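Local coordinates for cupin type-2 domain-containing protein (Burkholderia xenovorans, PDB 2O8Q), which is of unknown function but has a cupin fold and binds a nickel ion through three histidines, a ligand set common among metal-binding cupins, at residues A43-A48 / D109-E114; W58-V63 / S124-E129; F77-I82 / V99-L104. All coordinates share one frame; numbering follows the deposited sequence. Where two conformers were deposited one is given.

Contact 1. Residues A43-A48 / D109-E114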
loop_
_atom_site.group_PDB
_atom_site.type_symbol
_atom_site.label_atom_id
_atom_site.label_comp_id
_atom_site.label_asym_id
_atom_site.label_seq_id
_atom_site.Cartn_x
_atom_site.Cartn_y
_atom_site.Cartn_z
ATOM N N ALA A 43 10.940 -6.809 2.726
ATOM C CA ALA A 43 12.151 -6.120 2.334
ATOM C C ALA A 43 13.308 -6.994 2.716
ATOM O O ALA A 43 13.355 -7.575 3.816
ATOM C CB ALA A 43 12.272 -4.757 3.002
ATOM N N HIS A 44 14.240 -7.103 1.810
ATOM C CA HIS A 44 15.394 -8.004 2.002
ATOM C C HIS A 44 16.557 -7.546 1.187
ATOM O O HIS A 44 16.404 -6.875 0.181
ATOM C CB HIS A 44 14.989 -9.440 1.701
ATOM C CG HIS A 44 14.192 -9.529 0.438
ATOM N ND1 HIS A 44 12.806 -9.618 0.445
ATOM C CD2 HIS A 44 14.554 -9.331 -0.846
ATOM C CE1 HIS A 44 12.376 -9.577 -0.806
ATOM N NE2 HIS A 44 13.426 -9.479 -1.613
ATOM N N VAL A 45 17.756 -7.917 1.635
ATOM C CA VAL A 45 18.981 -7.642 0.890
ATOM C C VAL A 45 19.355 -8.907 0.095
ATOM O O VAL A 45 19.350 -10.049 0.615
ATOM C CB VAL A 45 20.120 -7.205 1.796
ATOM C CG1 VAL A 45 21.454 -7.003 1.007
ATOM C CG2 VAL A 45 19.723 -5.940 2.606
ATOM N N ILE A 46 19.637 -8.683 -1.172
ATOM C CA ILE A 46 19.960 -9.743 -2.095
ATOM C C ILE A 46 21.442 -9.607 -2.443
ATOM O O ILE A 46 21.903 -8.535 -2.778
ATOM C CB ILE A 46 19.146 -9.586 -3.383
ATOM C CG1 ILE A 46 17.642 -9.410 -3.091
ATOM C CG2 ILE A 46 19.374 -10.785 -4.345
ATOM C CD1 ILE A 46 16.777 -9.268 -4.290
ATOM N N ARG A 47 22.159 -10.702 -2.350
ATOM C CA ARG A 47 23.572 -10.689 -2.746
ATOM C C ARG A 47 23.847 -11.805 -3.751
ATOM O O ARG A 47 23.297 -12.905 -3.656
ATOM C CB ARG A 47 24.508 -10.723 -1.535
ATOM C CG ARG A 47 24.793 -11.961 -0.931
ATOM C CD ARG A 47 26.039 -11.771 -0.014
ATOM N NE ARG A 47 26.130 -12.918 0.858
ATOM C CZ ARG A 47 26.738 -12.906 2.034
ATOM N NH1 ARG A 47 27.253 -11.773 2.504
ATOM N NH2 ARG A 47 26.758 -14.008 2.749
ATOM N N ALA A 48 24.699 -11.486 -4.718
ATOM C CA ALA A 48 25.098 -12.455 -5.716
ATOM C C ALA A 48 25.955 -13.524 -5.088
ATOM O O ALA A 48 26.685 -13.278 -4.128
ATOM C CB ALA A 48 25.859 -11.782 -6.820
ATOM N N ASP A 109 30.060 -8.996 -6.675
ATOM C CA ASP A 109 29.844 -8.390 -5.370
ATOM C C ASP A 109 28.497 -7.658 -5.258
ATOM O O ASP A 109 28.290 -6.894 -4.319
ATOM C CB ASP A 109 30.990 -7.465 -5.014
ATOM C CG ASP A 109 31.099 -6.275 -5.915
ATOM O OD1 ASP A 109 30.584 -6.293 -7.052
ATOM O OD2 ASP A 109 31.701 -5.287 -5.474
ATOM N N LEU A 110 27.586 -7.864 -6.195
ATOM C CA LEU A 110 26.305 -7.175 -6.090
ATOM C C LEU A 110 25.610 -7.407 -4.732
ATOM O O LEU A 110 25.468 -8.553 -4.283
ATOM C CB LEU A 110 25.328 -7.619 -7.183
ATOM C CG LEU A 110 23.894 -7.060 -7.128
ATOM C CD1 LEU A 110 23.952 -5.574 -7.464
ATOM C CD2 LEU A 110 22.962 -7.872 -8.042
ATOM N N GLU A 111 25.146 -6.312 -4.136
ATOM C CA GLU A 111 24.232 -6.350 -2.982
ATOM C C GLU A 111 23.156 -5.305 -3.221
ATOM O O GLU A 111 23.493 -4.151 -3.460
ATOM C CB GLU A 111 25.008 -6.027 -1.707
ATOM C CG GLU A 111 24.245 -6.320 -0.418
ATOM C CD GLU A 111 25.080 -6.077 0.830
ATOM O OE1 GLU A 111 26.044 -5.283 0.754
ATOM O OE2 GLU A 111 24.768 -6.668 1.880
ATOM N N VAL A 112 21.882 -5.692 -3.150
ATOM C CA VAL A 112 20.789 -4.808 -3.495
ATOM C C VAL A 112 19.667 -5.012 -2.497
ATOM O O VAL A 112 19.296 -6.151 -2.198
ATOM C CB VAL A 112 20.357 -5.017 -4.989
ATOM C CG1 VAL A 112 19.928 -6.435 -5.254
ATOM C CG2 VAL A 112 19.276 -3.992 -5.395
ATOM N N LEU A 113 19.084 -3.926 -2.032
ATOM C CA LEU A 113 17.908 -3.981 -1.180
ATOM C C LEU A 113 16.666 -3.922 -2.075
ATOM O O LEU A 113 16.546 -3.088 -2.959
ATOM C CB LEU A 113 17.913 -2.771 -0.248
ATOM C CG LEU A 113 16.733 -2.594 0.710
ATOM C CD1 LEU A 113 16.655 -3.710 1.784
ATOM C CD2 LEU A 113 16.770 -1.152 1.370
ATOM N N GLU A 114 15.739 -4.831 -1.813
ATOM C CA GLU A 114 14.462 -4.894 -2.494
ATOM C C GLU A 114 13.384 -4.642 -1.440
ATOM O O GLU A 114 13.401 -5.273 -0.396
ATOM C CB GLU A 114 14.185 -6.267 -3.141
ATOM C CG GLU A 114 12.828 -6.366 -3.863
ATOM C CD GLU A 114 12.613 -7.670 -4.582
ATOM O OE1 GLU A 114 13.280 -8.691 -4.238
ATOM O OE2 GLU A 114 11.748 -7.732 -5.503
#
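His44 and Glu114 form a hydrogen-bonded pair of two antiparallel strands and are joined by three bonds. Two are backbone bonds, His44 N to Glu114 O (3.0 Å) and Glu114 N to His44 O (2.9 Å). The third links the side chains, which lie side by side and point the same way: His44 NE2 donates to Glu114 OE1 at 2.7 Å. That oxygen sits in the imidazole plane, yet the nitrogen reaches it from above the carboxylate plane; the two flat groups stand 82° apart. A chi1 of 45° puts CG of His44 between its backbone N and carbonyl carbon, and the ring leans over the partner strand with Glu114 O above one face. Gln66 NE2, on strand 66-72, donates to Glu114 OE2, so each oxygen of this buried acid has its own donor. Ile46 CD1 abuts OE1 at 3.5 Å and lends the bond an apolar flank.

Farther along, Ile46 and Val112 exchange both of their backbone bonds, and CB of Ile46 rests on CG1 of Val112 (3.7 Å). Ala48 N to Leu110 O (3.1 Å) closes the ladder. On the other edge of strand 42-48, Ala43, Val45 and Arg47 make backbone bonds with Thr31, Arg29 and Glu27.

The face opposite His44, Ile46 and Glu114 carries Val45 and Leu113, whose side chains cross at about a right angle with CG2 of Val45 3.9 Å from CD1 of Leu113. The Arg47 side chain leads away to a salt bridge with Glu27 and a cation-pi contact with Phe18 of the second subunit. Paired antiparallel strands with an inward His-carboxylate hydrogen bond, the Glu114 side chain about 6 Å from the nickel, form part of the wall of a metal-binding cupin barrel.

Contact 2. Residues W58-V63 / S124-E129. With NI (nickel (II) ion), chain C.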
loop_
_atom_site.group_PDB
_atom_site.type_symbol
_atom_site.label_atom_id
_atom_site.label_comp_id
_atom_site.label_asym_id
_atom_site.label_seq_id
_atom_site.Cartn_x
_atom_site.Cartn_y
_atom_site.Cartn_z
ATOM N N TRP A 58 12.683 -12.620 -19.764
ATOM C CA TRP A 58 11.630 -11.622 -19.562
ATOM C C TRP A 58 10.576 -12.185 -18.637
ATOM O O TRP A 58 10.106 -13.310 -18.803
ATOM C CB TRP A 58 11.005 -11.221 -20.878
ATOM C CG TRP A 58 11.877 -10.366 -21.737
ATOM C CD1 TRP A 58 12.593 -10.777 -22.846
ATOM C CD2 TRP A 58 12.091 -8.943 -21.649
ATOM N NE1 TRP A 58 13.260 -9.720 -23.413
ATOM C CE2 TRP A 58 12.937 -8.579 -22.736
ATOM C CE3 TRP A 58 11.627 -7.933 -20.795
ATOM C CZ2 TRP A 58 13.353 -7.276 -22.941
ATOM C CZ3 TRP A 58 12.013 -6.648 -21.024
ATOM C CH2 TRP A 58 12.891 -6.329 -22.062
ATOM N N HIS A 59 10.182 -11.405 -17.635
ATOM C CA HIS A 59 9.217 -11.873 -16.659
ATOM C C HIS A 59 8.523 -10.669 -16.023
ATOM O O HIS A 59 8.895 -9.518 -16.253
ATOM C CB HIS A 59 9.896 -12.737 -15.566
ATOM C CG HIS A 59 10.883 -11.988 -14.729
ATOM N ND1 HIS A 59 12.199 -11.829 -15.116
ATOM C CD2 HIS A 59 10.759 -11.352 -13.543
ATOM C CE1 HIS A 59 12.839 -11.141 -14.186
ATOM N NE2 HIS A 59 11.993 -10.838 -13.217
ATOM N N THR A 60 7.511 -10.971 -15.214
ATOM C CA THR A 60 6.771 -10.009 -14.433
ATOM C C THR A 60 6.560 -10.562 -13.022
ATOM O O THR A 60 6.598 -11.766 -12.792
ATOM C CB THR A 60 5.378 -9.721 -15.037
ATOM O OG1 THR A 60 4.572 -10.922 -14.970
ATOM C CG2 THR A 60 5.482 -9.292 -16.493
ATOM N N HIS A 61 6.302 -9.654 -12.112
ATOM C CA HIS A 61 5.942 -10.002 -10.736
ATOM C C HIS A 61 4.580 -9.440 -10.387
ATOM O O HIS A 61 4.265 -8.321 -10.781
ATOM C CB HIS A 61 6.966 -9.476 -9.739
ATOM C CG HIS A 61 8.374 -9.834 -10.087
ATOM N ND1 HIS A 61 8.853 -11.125 -10.040
ATOM C CD2 HIS A 61 9.396 -9.051 -10.487
ATOM C CE1 HIS A 61 10.123 -11.125 -10.438
ATOM N NE2 HIS A 61 10.475 -9.878 -10.727
ATOM N N THR A 62 3.819 -10.183 -9.582
ATOM C CA THR A 62 2.477 -9.713 -9.160
ATOM C C THR A 62 2.588 -8.809 -7.931
ATOM O O THR A 62 2.191 -9.162 -6.827
ATOM C CB THR A 62 1.464 -10.899 -8.939
ATOM O OG1 THR A 62 1.852 -11.687 -7.782
ATOM C CG2 THR A 62 1.366 -11.726 -10.105
ATOM N N VAL A 63 3.187 -7.661 -8.102
ATOM C CA VAL A 63 3.468 -6.761 -7.031
ATOM C C VAL A 63 2.709 -5.478 -7.226
ATOM O O VAL A 63 2.397 -5.091 -8.410
ATOM C CB VAL A 63 4.997 -6.407 -6.960
ATOM C CG1 VAL A 63 5.745 -7.605 -6.562
ATOM C CG2 VAL A 63 5.534 -5.756 -8.246
ATOM N N SER A 124 5.927 -14.591 -13.262
ATOM C CA SER A 124 5.529 -15.261 -14.487
ATOM C C SER A 124 6.509 -14.966 -15.597
ATOM O O SER A 124 6.915 -13.840 -15.762
ATOM C CB SER A 124 4.115 -14.829 -14.919
ATOM O OG SER A 124 3.193 -14.952 -13.834
ATOM N N VAL A 125 6.869 -15.981 -16.382
ATOM C CA VAL A 125 7.735 -15.775 -17.535
ATOM C C VAL A 125 6.866 -15.162 -18.640
ATOM O O VAL A 125 5.714 -15.591 -18.813
ATOM C CB VAL A 125 8.401 -17.118 -17.972
ATOM C CG1 VAL A 125 9.180 -16.942 -19.236
ATOM C CG2 VAL A 125 9.322 -17.635 -16.859
ATOM N N VAL A 126 7.384 -14.178 -19.385
ATOM C CA VAL A 126 6.593 -13.534 -20.438
ATOM C C VAL A 126 6.511 -14.466 -21.630
ATOM O O VAL A 126 7.544 -14.991 -22.057
ATOM C CB VAL A 126 7.189 -12.190 -20.921
ATOM C CG1 VAL A 126 6.484 -11.680 -22.205
ATOM C CG2 VAL A 126 7.094 -11.160 -19.812
ATOM N N ASP A 127 5.275 -14.676 -22.114
ATOM C CA ASP A 127 4.975 -15.420 -23.348
ATOM C C ASP A 127 5.385 -14.557 -24.557
ATOM O O ASP A 127 4.671 -13.618 -24.944
ATOM C CB ASP A 127 3.470 -15.766 -23.418
ATOM N N LEU A 128 6.555 -14.862 -25.109
ATOM C CA LEU A 128 7.171 -14.031 -26.125
ATOM C C LEU A 128 6.461 -14.198 -27.455
ATOM O O LEU A 128 6.291 -13.236 -28.197
ATOM C CB LEU A 128 8.643 -14.400 -26.273
ATOM N N GLU A 129 6.025 -15.419 -27.738
ATOM C CA GLU A 129 5.344 -15.713 -28.997
ATOM C C GLU A 129 3.930 -15.089 -29.037
ATOM O O GLU A 129 3.499 -14.367 -28.119
ATOM C CB GLU A 129 5.264 -17.237 -29.218
ATOM C CG GLU A 129 6.600 -18.018 -29.113
ATOM C CD GLU A 129 7.526 -17.797 -30.303
ATOM O OE1 GLU A 129 8.301 -16.817 -30.286
ATOM O OE2 GLU A 129 7.492 -18.615 -31.248
HETATM NI NI NI C . 12.293 -9.475 -11.659
HETATM O O HOH W 1 10.273 -14.870 -21.199
HETATM O O HOH W 2 3.404 -12.106 -12.935
HETATM O O HOH W 3 12.615 -8.058 -10.108
HETATM O O HOH W 4 13.255 -11.017 -10.510
HETATM O O HOH W 5 14.291 -9.055 -12.332
#
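His59 faces Val125 in a non-hydrogen-bonded antiparallel pair, and its side chain runs from there to the metal. Its CB lies 3.2 Å from Ser124 O, the carbonyl that accepts from Thr60 N. With chi1 at 64°, CG stands between the backbone N and the carbonyl carbon, and the ring leads away from the partner strand. ND1 donates to Thr57 O, which helps fix the ring rotation; CD2 and CE1 each lie 3.1 Å from the nickel, either side of NE2, which binds it at 2.1 Å. His61 NE2 and one of the three nickel-bound waters sit at the ring edge, in its plane.

Behind the histidines the backbones zip together: Thr60 and Ser124 exchange two bonds, and Val126 N donates almost straight to Trp58 O (2.9 Å, 177°), from above the carbonyl plane. A water donates to both Trp58 O and Val126 O, while another joins Thr60 OG1 to Ser124 OG. CB of Trp58 packs on CB of Val126 at 3.9 Å.

His61 reaches the same ion through NE2. His101 completes the protein ligands beside three waters; a His-X-His strand with a distant third histidine is a common cupin metal-site pattern, often joined by a glutamate.

Contact 3. Residues F77-I82 / V99-L104. With NI (nickel (II) ion), chain C.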
loop_
_atom_site.group_PDB
_atom_site.type_symbol
_atom_site.label_atom_id
_atom_site.label_comp_id
_atom_site.label_asym_id
_atom_site.label_seq_id
_atom_site.Cartn_x
_atom_site.Cartn_y
_atom_site.Cartn_z
ATOM N N PHE A 77 19.617 -4.167 -15.700
ATOM C CA PHE A 77 18.266 -4.612 -15.944
ATOM C C PHE A 77 17.849 -4.149 -17.324
ATOM O O PHE A 77 18.500 -3.307 -17.980
ATOM C CB PHE A 77 17.333 -3.931 -14.941
ATOM C CG PHE A 77 17.557 -4.348 -13.498
ATOM C CD1 PHE A 77 17.551 -5.681 -13.156
ATOM C CD2 PHE A 77 17.683 -3.397 -12.493
ATOM C CE1 PHE A 77 17.729 -6.077 -11.823
ATOM C CE2 PHE A 77 17.814 -3.782 -11.154
ATOM C CZ PHE A 77 17.841 -5.101 -10.819
ATOM N N GLU A 78 16.788 -4.746 -17.856
ATOM C CA GLU A 78 16.189 -4.284 -19.090
ATOM C C GLU A 78 14.685 -4.252 -18.880
ATOM O O GLU A 78 14.116 -5.181 -18.323
ATOM C CB GLU A 78 16.540 -5.164 -20.301
ATOM C CG GLU A 78 16.126 -4.544 -21.599
ATOM C CD GLU A 78 16.375 -5.426 -22.818
ATOM O OE1 GLU A 78 16.992 -6.507 -22.663
ATOM O OE2 GLU A 78 15.959 -5.019 -23.932
ATOM N N TYR A 79 14.081 -3.161 -19.350
ATOM C CA TYR A 79 12.673 -2.918 -19.162
ATOM C C TYR A 79 11.961 -2.763 -20.462
ATOM O O TYR A 79 12.516 -2.233 -21.412
ATOM C CB TYR A 79 12.429 -1.649 -18.339
ATOM C CG TYR A 79 12.970 -1.823 -16.958
ATOM C CD1 TYR A 79 12.256 -2.514 -15.933
ATOM C CD2 TYR A 79 14.240 -1.296 -16.609
ATOM C CE1 TYR A 79 12.798 -2.721 -14.717
ATOM C CE2 TYR A 79 14.763 -1.514 -15.378
ATOM C CZ TYR A 79 14.026 -2.178 -14.397
ATOM O OH TYR A 79 14.550 -2.396 -13.170
ATOM N N GLU A 80 10.707 -3.191 -20.495
ATOM C CA GLU A 80 9.951 -3.026 -21.714
ATOM C C GLU A 80 9.898 -1.520 -22.056
ATOM O O GLU A 80 10.232 -1.125 -23.191
ATOM C CB GLU A 80 8.558 -3.646 -21.592
ATOM C CG GLU A 80 7.911 -3.873 -22.953
ATOM C CD GLU A 80 6.498 -4.343 -22.893
ATOM O OE1 GLU A 80 5.967 -4.533 -21.784
ATOM O OE2 GLU A 80 5.900 -4.516 -23.976
ATOM N N ASP A 81 9.577 -0.681 -21.063
ATOM C CA ASP A 81 9.348 0.759 -21.313
ATOM C C ASP A 81 10.579 1.606 -21.565
ATOM O O ASP A 81 10.582 2.399 -22.522
ATOM C CB ASP A 81 8.409 1.457 -20.288
ATOM C CG ASP A 81 8.799 1.278 -18.833
ATOM O OD1 ASP A 81 9.750 0.488 -18.512
ATOM O OD2 ASP A 81 8.098 1.915 -17.990
ATOM N N ILE A 82 11.636 1.420 -20.769
ATOM C CA ILE A 82 12.840 2.292 -20.878
ATOM C C ILE A 82 14.143 1.629 -21.370
ATOM O O ILE A 82 15.156 2.310 -21.485
ATOM C CB ILE A 82 13.158 3.024 -19.519
ATOM C CG1 ILE A 82 13.512 2.018 -18.429
ATOM C CG2 ILE A 82 11.964 3.866 -19.048
ATOM C CD1 ILE A 82 14.064 2.629 -17.138
ATOM N N VAL A 99 5.534 -4.785 -14.432
ATOM C CA VAL A 99 6.318 -4.361 -15.580
ATOM C C VAL A 99 7.107 -5.545 -16.146
ATOM O O VAL A 99 7.648 -6.344 -15.358
ATOM C CB VAL A 99 7.264 -3.162 -15.250
ATOM C CG1 VAL A 99 8.362 -3.519 -14.332
ATOM C CG2 VAL A 99 7.871 -2.562 -16.539
ATOM N N ARG A 100 7.142 -5.674 -17.480
ATOM C CA ARG A 100 7.940 -6.721 -18.109
ATOM C C ARG A 100 9.387 -6.313 -18.063
ATOM O O ARG A 100 9.744 -5.205 -18.460
ATOM C CB ARG A 100 7.486 -7.004 -19.536
ATOM C CG ARG A 100 6.105 -7.577 -19.643
ATOM C CD ARG A 100 5.793 -7.845 -21.123
ATOM N NE ARG A 100 4.422 -8.259 -21.329
ATOM C CZ ARG A 100 3.382 -7.424 -21.417
ATOM N NH1 ARG A 100 3.537 -6.102 -21.302
ATOM N NH2 ARG A 100 2.163 -7.921 -21.607
ATOM N N HIS A 101 10.220 -7.186 -17.519
ATOM C CA HIS A 101 11.631 -6.851 -17.321
ATOM C C HIS A 101 12.491 -8.097 -17.235
ATOM O O HIS A 101 12.011 -9.221 -17.162
ATOM C CB HIS A 101 11.828 -6.005 -16.069
ATOM C CG HIS A 101 11.519 -6.755 -14.820
ATOM N ND1 HIS A 101 10.233 -7.111 -14.462
ATOM C CD2 HIS A 101 12.335 -7.302 -13.879
ATOM C CE1 HIS A 101 10.287 -7.844 -13.359
ATOM N NE2 HIS A 101 11.544 -7.956 -12.975
ATOM N N ARG A 102 13.804 -7.895 -17.247
ATOM C CA ARG A 102 14.709 -9.011 -17.053
ATOM C C ARG A 102 16.019 -8.444 -16.508
ATOM O O ARG A 102 16.239 -7.229 -16.588
ATOM C CB ARG A 102 14.898 -9.809 -18.355
ATOM C CG ARG A 102 15.505 -9.034 -19.505
ATOM C CD ARG A 102 15.733 -9.899 -20.727
ATOM N NE ARG A 102 16.225 -9.158 -21.881
ATOM C CZ ARG A 102 16.650 -9.746 -22.998
ATOM N NH1 ARG A 102 16.638 -11.078 -23.073
ATOM N NH2 ARG A 102 17.078 -9.021 -24.033
ATOM N N GLU A 103 16.830 -9.329 -15.929
ATOM C CA GLU A 103 18.168 -8.959 -15.445
ATOM C C GLU A 103 19.180 -9.492 -16.424
ATOM O O GLU A 103 19.172 -10.679 -16.724
ATOM C CB GLU A 103 18.479 -9.553 -14.077
ATOM C CG GLU A 103 19.777 -9.007 -13.499
ATOM C CD GLU A 103 20.769 -10.110 -13.151
ATOM O OE1 GLU A 103 20.346 -11.221 -12.727
ATOM O OE2 GLU A 103 21.978 -9.860 -13.325
ATOM N N LEU A 104 20.015 -8.593 -16.955
ATOM C CA LEU A 104 20.970 -8.975 -17.990
ATOM C C LEU A 104 22.278 -9.531 -17.462
ATOM O O LEU A 104 22.836 -10.468 -18.027
ATOM C CB LEU A 104 21.249 -7.795 -18.888
ATOM C CG LEU A 104 20.064 -7.229 -19.673
ATOM C CD1 LEU A 104 20.510 -6.081 -20.622
ATOM C CD2 LEU A 104 19.400 -8.327 -20.513
HETATM NI NI NI C . 12.293 -9.475 -11.659
HETATM O O HOH W 3 12.615 -8.058 -10.108
HETATM O O HOH W 4 13.255 -11.017 -10.510
HETATM O O HOH W 5 14.291 -9.055 -12.332
#
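Glu78 and Arg102 are the central pair of an antiparallel beta ladder in the cupin barrel, joining strand 74-79 to strand 101-106. Their backbones exchange two hydrogen bonds, Glu78 N to Arg102 O (2.8 Å) and Arg102 N to Glu78 O; Glu80 N to Arg100 O (3.0 Å) continues the ladder into the loops.

Of the ionic contacts, Glu78 with Arg102 stands out. The two side chains run alongside each other, and Arg102 grips a single oxygen side-on, with NE and NH2 both 2.9 Å from Glu78 OE1. That oxygen lies at the edge of the guanidinium, close to its plane, but the carboxylate is turned by 42°: NH2 arrives on the syn side while NE comes from above. Two donors on one oxygen should fix the rotation of the carboxylate. A second bridge, Glu80 to Arg100, is less certain because Glu80 has two conformers.

Apolar cover for the first bridge comes from Leu104, whose CD2 lies 3.7 Å from Glu78 OE1, and from Trp58, which touches both members of the pair. The aromatic contacts fill the other face, inside the barrel. Phe77 CE1 meets Glu103 CG at 3.9 Å, and the ring also packs on Leu87. The Glu103 carboxylate turns away, with OE2 bonded to His106 ND1. Tyr79 CD1 lies 3.5 Å from CB of His101, the tyrosine edge also brushing CG1 of Val99; its hydroxyl is held by Gln95.

His101 is the one nickel ligand of these strands. With chi1 at 67°, CG lies between the backbone N and the carbonyl carbon, and ND1 can donate to Val99 O, which lies in the ring plane; ND1 itself stands above the plane of that carbonyl, while NE2 binds the metal at 2.1 Å.

In the fold
Along the chain the segments come in the order 43-48, 58-63, 77-82, 99-104, 109-114, 124-129, so contacts 1 and 2 interlock while contact 3 falls between the ends of both. Contact 1 belongs to the six-stranded sheet and contact 3 to the three-stranded one, their centres about 18 Å apart on opposite sides of the chain's centre. Contact 2, a two-stranded sheet near the surface, lies about 10 Å from contact 3 and about 21 Å from contact 1, centre to centre. Contacts 2 and 3 touch and share the nickel and its three waters; the metal thus ties together residues well separated in sequence, in the cupin manner.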